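Local structure of chitin elicitor receptor kinase 1 (Arabidopsis thaliana, 4EBY) at residues S95-A98 and N99-M103; A32-Q36 and I37-P41. The protein probably senses fungal chitin oligomers at the plant cell surface through its LysM-containing ectodomain and, on chitin-induced dimerization, sets off immune signalling. All coordinates share one frame; numbering follows the deposited sequence.

Contact 1 of 2, residues S95-A98 and N99-M103. With NAG (2-acetamido-2-deoxy-beta-D-glucopyranose), chain C; NAG (2-acetamido-2-deoxy-beta-D-glucopyranose), chain F; NAG (2-acetamido-2-deoxy-beta-D-glucopyranose), chain D.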
loop_
_atom_site.group_PDB
_atom_site.type_symbol
_atom_site.label_atom_id
_atom_site.label_comp_id
_atom_site.label_asym_id
_atom_site.label_seq_id
_atom_site.Cartn_x
_atom_site.Cartn_y
_atom_site.Cartn_z
ATOM N N SER A 95 9.887 -7.330 3.280
ATOM C CA SER A 95 9.795 -8.197 2.122
ATOM C C SER A 95 8.349 -8.592 1.810
ATOM O O SER A 95 7.803 -8.201 0.768
ATOM C CB SER A 95 10.680 -9.435 2.338
ATOM O OG SER A 95 10.673 -10.246 1.178
ATOM N N ASN A 96 7.707 -9.340 2.709
ATOM C CA ASN A 96 6.364 -9.862 2.417
ATOM C C ASN A 96 5.341 -8.754 2.146
ATOM O O ASN A 96 4.465 -8.907 1.306
ATOM C CB ASN A 96 5.877 -10.776 3.545
ATOM C CG ASN A 96 6.855 -11.910 3.838
ATOM O OD1 ASN A 96 7.955 -11.679 4.325
ATOM N ND2 ASN A 96 6.450 -13.128 3.555
ATOM N N TYR A 97 5.470 -7.628 2.866
ATOM C CA TYR A 97 4.608 -6.461 2.646
ATOM C C TYR A 97 5.310 -5.250 1.998
ATOM O O TYR A 97 4.720 -4.172 1.906
ATOM C CB TYR A 97 3.889 -6.062 3.963
ATOM C CG TYR A 97 2.776 -7.037 4.255
ATOM C CD1 TYR A 97 1.481 -6.806 3.815
ATOM C CD2 TYR A 97 3.040 -8.232 4.920
ATOM C CE1 TYR A 97 0.463 -7.747 4.030
ATOM C CE2 TYR A 97 2.035 -9.167 5.147
ATOM C CZ TYR A 97 0.757 -8.927 4.698
ATOM O OH TYR A 97 -0.229 -9.878 4.927
ATOM N N ALA A 98 6.543 -5.439 1.534
ATOM C CA ALA A 98 7.214 -4.461 0.681
ATOM C C ALA A 98 7.197 -3.044 1.257
ATOM O O ALA A 98 6.930 -2.068 0.547
ATOM C CB ALA A 98 6.579 -4.467 -0.714
ATOM N N ASN A 99 7.490 -2.963 2.548
ATOM C CA ASN A 99 7.525 -1.686 3.282
ATOM C C ASN A 99 6.217 -0.924 3.395
ATOM O O ASN A 99 6.217 0.277 3.738
ATOM C CB ASN A 99 8.657 -0.801 2.770
ATOM C CG ASN A 99 10.001 -1.458 2.953
ATOM O OD1 ASN A 99 10.315 -1.950 4.046
ATOM N ND2 ASN A 99 10.790 -1.508 1.869
ATOM N N LEU A 100 5.101 -1.618 3.157
ATOM C CA LEU A 100 3.786 -1.023 3.377
ATOM C C LEU A 100 3.448 -1.015 4.857
ATOM O O LEU A 100 2.549 -0.299 5.287
ATOM C CB LEU A 100 2.709 -1.784 2.602
ATOM C CG LEU A 100 2.785 -1.657 1.080
ATOM C CD1 LEU A 100 2.032 -2.812 0.449
ATOM C CD2 LEU A 100 2.203 -0.294 0.634
ATOM N N THR A 101 4.162 -1.839 5.622
ATOM C CA THR A 101 4.080 -1.815 7.086
ATOM C C THR A 101 5.494 -1.746 7.662
ATOM O O THR A 101 6.466 -1.739 6.906
ATOM C CB THR A 101 3.286 -3.038 7.622
ATOM O OG1 THR A 101 2.890 -2.804 8.983
ATOM C CG2 THR A 101 4.129 -4.330 7.527
ATOM N N THR A 102 5.617 -1.646 8.992
ATOM C CA THR A 102 6.937 -1.600 9.622
ATOM C C THR A 102 7.082 -2.712 10.644
ATOM O O THR A 102 6.091 -3.210 11.180
ATOM C CB THR A 102 7.194 -0.265 10.344
ATOM O OG1 THR A 102 6.287 -0.126 11.445
ATOM C CG2 THR A 102 7.024 0.903 9.382
ATOM N N MET A 103 8.323 -3.075 10.932
ATOM C CA MET A 103 8.561 -4.128 11.904
ATOM C C MET A 103 8.100 -3.682 13.278
ATOM O O MET A 103 7.573 -4.484 14.042
ATOM C CB MET A 103 10.029 -4.544 11.926
ATOM C CG MET A 103 10.990 -3.428 12.186
ATOM S SD MET A 103 12.663 -4.086 12.130
ATOM C CE MET A 103 12.564 -5.206 13.519
HETATM C C1 NAG C . 12.044 -2.214 2.050
HETATM C C2 NAG C . 12.482 -2.660 0.648
HETATM C C3 NAG C . 13.872 -3.305 0.694
HETATM C C4 NAG C . 14.877 -2.478 1.488
HETATM C C5 NAG C . 14.265 -1.990 2.798
HETATM C C6 NAG C . 15.195 -1.045 3.556
HETATM C C7 NAG C . 10.972 -3.528 -1.082
HETATM C C8 NAG C . 10.111 -4.675 -1.562
HETATM N N2 NAG C . 11.534 -3.622 0.129
HETATM O O3 NAG C . 14.368 -3.541 -0.615
HETATM O O4 NAG C . 16.002 -3.285 1.782
HETATM O O5 NAG C . 13.041 -1.325 2.545
HETATM O O6 NAG C . 15.437 0.093 2.753
HETATM O O7 NAG C . 11.127 -2.542 -1.803
HETATM C C1 NAG F . 16.335 -10.002 -1.682
HETATM C C2 NAG F . 15.998 -9.300 -0.357
HETATM C C3 NAG F . 17.241 -8.758 0.335
HETATM C C4 NAG F . 18.312 -9.833 0.415
HETATM C C5 NAG F . 18.492 -10.560 -0.918
HETATM C C6 NAG F . 19.463 -11.726 -0.769
HETATM C C7 NAG F . 13.912 -8.219 0.164
HETATM C C8 NAG F . 12.771 -7.368 -0.333
HETATM N N2 NAG F . 15.041 -8.228 -0.543
HETATM O O3 NAG F . 16.904 -8.310 1.642
HETATM O O4 NAG F . 19.538 -9.234 0.775
HETATM O O5 NAG F . 17.247 -11.037 -1.397
HETATM O O6 NAG F . 18.982 -12.613 0.219
HETATM O O7 NAG F . 13.778 -8.881 1.192
HETATM C C1 NAG D . 0.034 4.398 10.839
HETATM C C2 NAG D . 1.471 4.026 11.217
HETATM C C3 NAG D . 1.702 4.091 12.724
HETATM C C4 NAG D . 1.137 5.356 13.331
HETATM C C5 NAG D . -0.264 5.648 12.798
HETATM C C6 NAG D . -0.808 6.973 13.321
HETATM C C7 NAG D . 2.449 2.291 9.803
HETATM C C8 NAG D . 2.626 0.786 9.619
HETATM N N2 NAG D . 1.736 2.649 10.844
HETATM O O3 NAG D . 3.081 3.990 13.026
HETATM O O4 NAG D . 1.088 5.172 14.735
HETATM O O5 NAG D . -0.251 5.673 11.385
HETATM O O6 NAG D . 0.023 8.050 12.949
HETATM O O7 NAG D . 2.914 3.106 9.006
#
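Tyr97 and Leu100 close a type I' beta turn: the amide N of Leu100 reaches Tyr97 O at 2.9 Å with an N-H...O angle of 160°. Ala98 and Asn99, the two corner residues, both take positive phi, and the turn carries the chain out of helix 89-96. Tyr97 and Leu100 send their side chains into different places. The Tyr97 ring leads away from the turn to a hydroxyl bonded to Asn26 O, while Leu100 curls back so that its CD1 lies 3.3 Å from Tyr97 O. Thr101 CG2, wedged between its own backbone N and carbonyl carbon (OG1 chi1 -164°), comes within 4.0 Å of Tyr97 CB; this rotamer directs OG1 to Leu126 O on strand 122-128. At the outer corner, Asn99 ND2 is joined covalently to C1 of the chain C NAG, 1.5 Å away. The sugar's acetyl methyl C8 folds back to rest 3.6 Å from Ala98 CB. Glu15, Arg149 and Ile94 O hydrogen-bond to NAG residues near this turn. The bond from Asn99 ND2 to C1 is that of an N-linked glycan, so this sugar is a glycosylation of the turn and not a captured chitin unit.

Contact 2 of 2, residues A32-Q36 and I37-P41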
loop_
_atom_site.group_PDB
_atom_site.type_symbol
_atom_site.label_atom_id
_atom_site.label_comp_id
_atom_site.label_asym_id
_atom_site.label_seq_id
_atom_site.Cartn_x
_atom_site.Cartn_y
_atom_site.Cartn_z
ATOM N N ALA A 32 -10.241 -7.127 -2.650
ATOM C CA ALA A 32 -9.420 -7.913 -3.568
ATOM C C ALA A 32 -9.358 -9.328 -3.042
ATOM O O ALA A 32 -8.332 -9.757 -2.485
ATOM C CB ALA A 32 -8.020 -7.335 -3.665
ATOM N N PRO A 33 -10.470 -10.048 -3.179
ATOM C CA PRO A 33 -10.524 -11.362 -2.542
ATOM C C PRO A 33 -9.685 -12.385 -3.295
ATOM O O PRO A 33 -9.841 -12.597 -4.503
ATOM C CB PRO A 33 -12.017 -11.695 -2.539
ATOM C CG PRO A 33 -12.622 -10.814 -3.590
ATOM C CD PRO A 33 -11.746 -9.646 -3.792
ATOM N N TYR A 34 -8.788 -13.030 -2.566
ATOM C CA TYR A 34 -7.863 -13.981 -3.150
ATOM C C TYR A 34 -8.553 -15.314 -3.429
ATOM O O TYR A 34 -9.014 -15.984 -2.509
ATOM C CB TYR A 34 -6.700 -14.185 -2.168
ATOM C CG TYR A 34 -5.638 -15.156 -2.643
ATOM C CD1 TYR A 34 -5.049 -15.016 -3.891
ATOM C CD2 TYR A 34 -5.196 -16.179 -1.818
ATOM C CE1 TYR A 34 -4.054 -15.897 -4.327
ATOM C CE2 TYR A 34 -4.202 -17.053 -2.234
ATOM C CZ TYR A 34 -3.634 -16.906 -3.491
ATOM O OH TYR A 34 -2.658 -17.790 -3.921
ATOM N N ASP A 35 -8.630 -15.702 -4.696
ATOM C CA ASP A 35 -9.165 -17.026 -5.010
ATOM C C ASP A 35 -8.251 -17.831 -5.927
ATOM O O ASP A 35 -8.582 -18.953 -6.293
ATOM C CB ASP A 35 -10.604 -16.956 -5.543
ATOM C CG ASP A 35 -10.700 -16.328 -6.932
ATOM O OD1 ASP A 35 -9.647 -16.102 -7.562
ATOM O OD2 ASP A 35 -11.843 -16.102 -7.396
ATOM N N GLN A 36 -7.083 -17.273 -6.243
ATOM C CA GLN A 36 -6.093 -17.892 -7.134
ATOM C C GLN A 36 -6.521 -18.006 -8.593
ATOM O O GLN A 36 -5.768 -18.524 -9.421
ATOM C CB GLN A 36 -5.691 -19.286 -6.633
ATOM C CG GLN A 36 -5.047 -19.293 -5.257
ATOM C CD GLN A 36 -4.481 -20.657 -4.908
ATOM O OE1 GLN A 36 -5.095 -21.423 -4.164
ATOM N NE2 GLN A 36 -3.309 -20.973 -5.459
ATOM N N ILE A 37 -7.726 -17.551 -8.906
ATOM C CA ILE A 37 -8.259 -17.682 -10.260
ATOM C C ILE A 37 -8.488 -16.310 -10.906
ATOM O O ILE A 37 -8.012 -16.042 -12.010
ATOM C CB ILE A 37 -9.580 -18.436 -10.252
ATOM C CG1 ILE A 37 -9.381 -19.839 -9.670
ATOM C CG2 ILE A 37 -10.149 -18.515 -11.661
ATOM C CD1 ILE A 37 -10.676 -20.513 -9.289
ATOM N N ASN A 38 -9.211 -15.455 -10.194
ATOM C CA ASN A 38 -9.625 -14.167 -10.712
ATOM C C ASN A 38 -8.836 -13.073 -10.012
ATOM O O ASN A 38 -8.972 -12.890 -8.803
ATOM C CB ASN A 38 -11.117 -13.997 -10.453
ATOM C CG ASN A 38 -11.694 -12.761 -11.107
ATOM O OD1 ASN A 38 -11.036 -11.728 -11.196
ATOM N ND2 ASN A 38 -12.939 -12.857 -11.558
ATOM N N PHE A 39 -8.001 -12.362 -10.764
ATOM C CA PHE A 39 -7.202 -11.267 -10.212
ATOM C C PHE A 39 -7.669 -9.922 -10.736
ATOM O O PHE A 39 -6.948 -8.942 -10.635
ATOM C CB PHE A 39 -5.729 -11.474 -10.583
ATOM C CG PHE A 39 -5.118 -12.702 -9.939
ATOM C CD1 PHE A 39 -4.467 -12.584 -8.715
ATOM C CD2 PHE A 39 -5.216 -13.952 -10.540
ATOM C CE1 PHE A 39 -3.904 -13.706 -8.095
ATOM C CE2 PHE A 39 -4.651 -15.076 -9.926
ATOM C CZ PHE A 39 -3.997 -14.938 -8.703
ATOM N N ASP A 40 -8.873 -9.893 -11.309
ATOM C CA ASP A 40 -9.379 -8.649 -11.899
ATOM C C ASP A 40 -9.370 -7.425 -10.971
ATOM O O ASP A 40 -9.060 -6.317 -11.413
ATOM C CB ASP A 40 -10.785 -8.852 -12.489
ATOM C CG ASP A 40 -10.781 -9.715 -13.740
ATOM O OD1 ASP A 40 -9.694 -10.069 -14.254
ATOM O OD2 ASP A 40 -11.885 -10.015 -14.232
ATOM N N PRO A 41 -9.715 -7.598 -9.684
ATOM C CA PRO A 41 -9.736 -6.401 -8.830
ATOM C C PRO A 41 -8.387 -5.674 -8.794
ATOM O O PRO A 41 -8.349 -4.450 -8.741
ATOM C CB PRO A 41 -10.093 -6.966 -7.444
ATOM C CG PRO A 41 -10.902 -8.143 -7.755
ATOM C CD PRO A 41 -10.242 -8.779 -8.978
HETATM O O HOH W 1 -9.933 -11.254 -6.764
HETATM O O HOH W 2 -7.278 -14.053 -6.743
#
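An Asx turn at Asp35 leads toward helix 40-43, and Asp35 organises it. Its OD1 accepts two backbone N-H groups: Asn38 N at 2.7 Å, on the syn lone pair and nearly straight at 170°, and Ile37 N at 2.8 Å, from above the carboxylate plane. Asp35 CG sits between its own backbone N and carbonyl carbon (chi1 69°), which swings the carboxylate over the following residues; two N-H donors on one oxygen would favour the charged form. Downstream, Asn38 OD1 takes the N-H of Asp40 at 2.8 Å. Two waters tie the arms of the loop together by donating to Asn38 O: one also donates to Pro33 O, and the other accepts from Asp35 N and lies over a face of the Phe39 ring, toward its rim. Phe39 CE2 passes 3.7 Å from Gln36 O, and its CE1 meets the edge of the Tyr34 ring. Both rings also pack on helix 20-26, where Tyr34 OH bonds to Ser21. Farther along, Pro41 CB lies 4.0 Å from Ala32 CA, where the two ends of the loop meet. The Asn38 OD1 bond to Asp40 N makes a second Asx turn, here placed just where the helix begins.

How the contacts relate
Contact 2 comes first along the chain, in the loop between helices 20-26 and 40-43; contact 1 follows later, where helix 89-96 gives way to the loop before helix 103-109. Their centres lie about 21 Å apart, and their nearest atoms about 10 Å, so they do not touch. Helix 20-26 connects them indirectly: it packs against residues 32-41, while Asn26 at its end bonds to Asn96 and Tyr97. Contact 1 is the more central, its side chains resting on strands 8-13, 122-128 and 143-147 of the mixed sheet, whereas contact 2 is more peripheral. Contact 1 carries a glycan on Asn99, and contact 2 has Tyr34 beside one, so sugars border both these turns of the ectodomain.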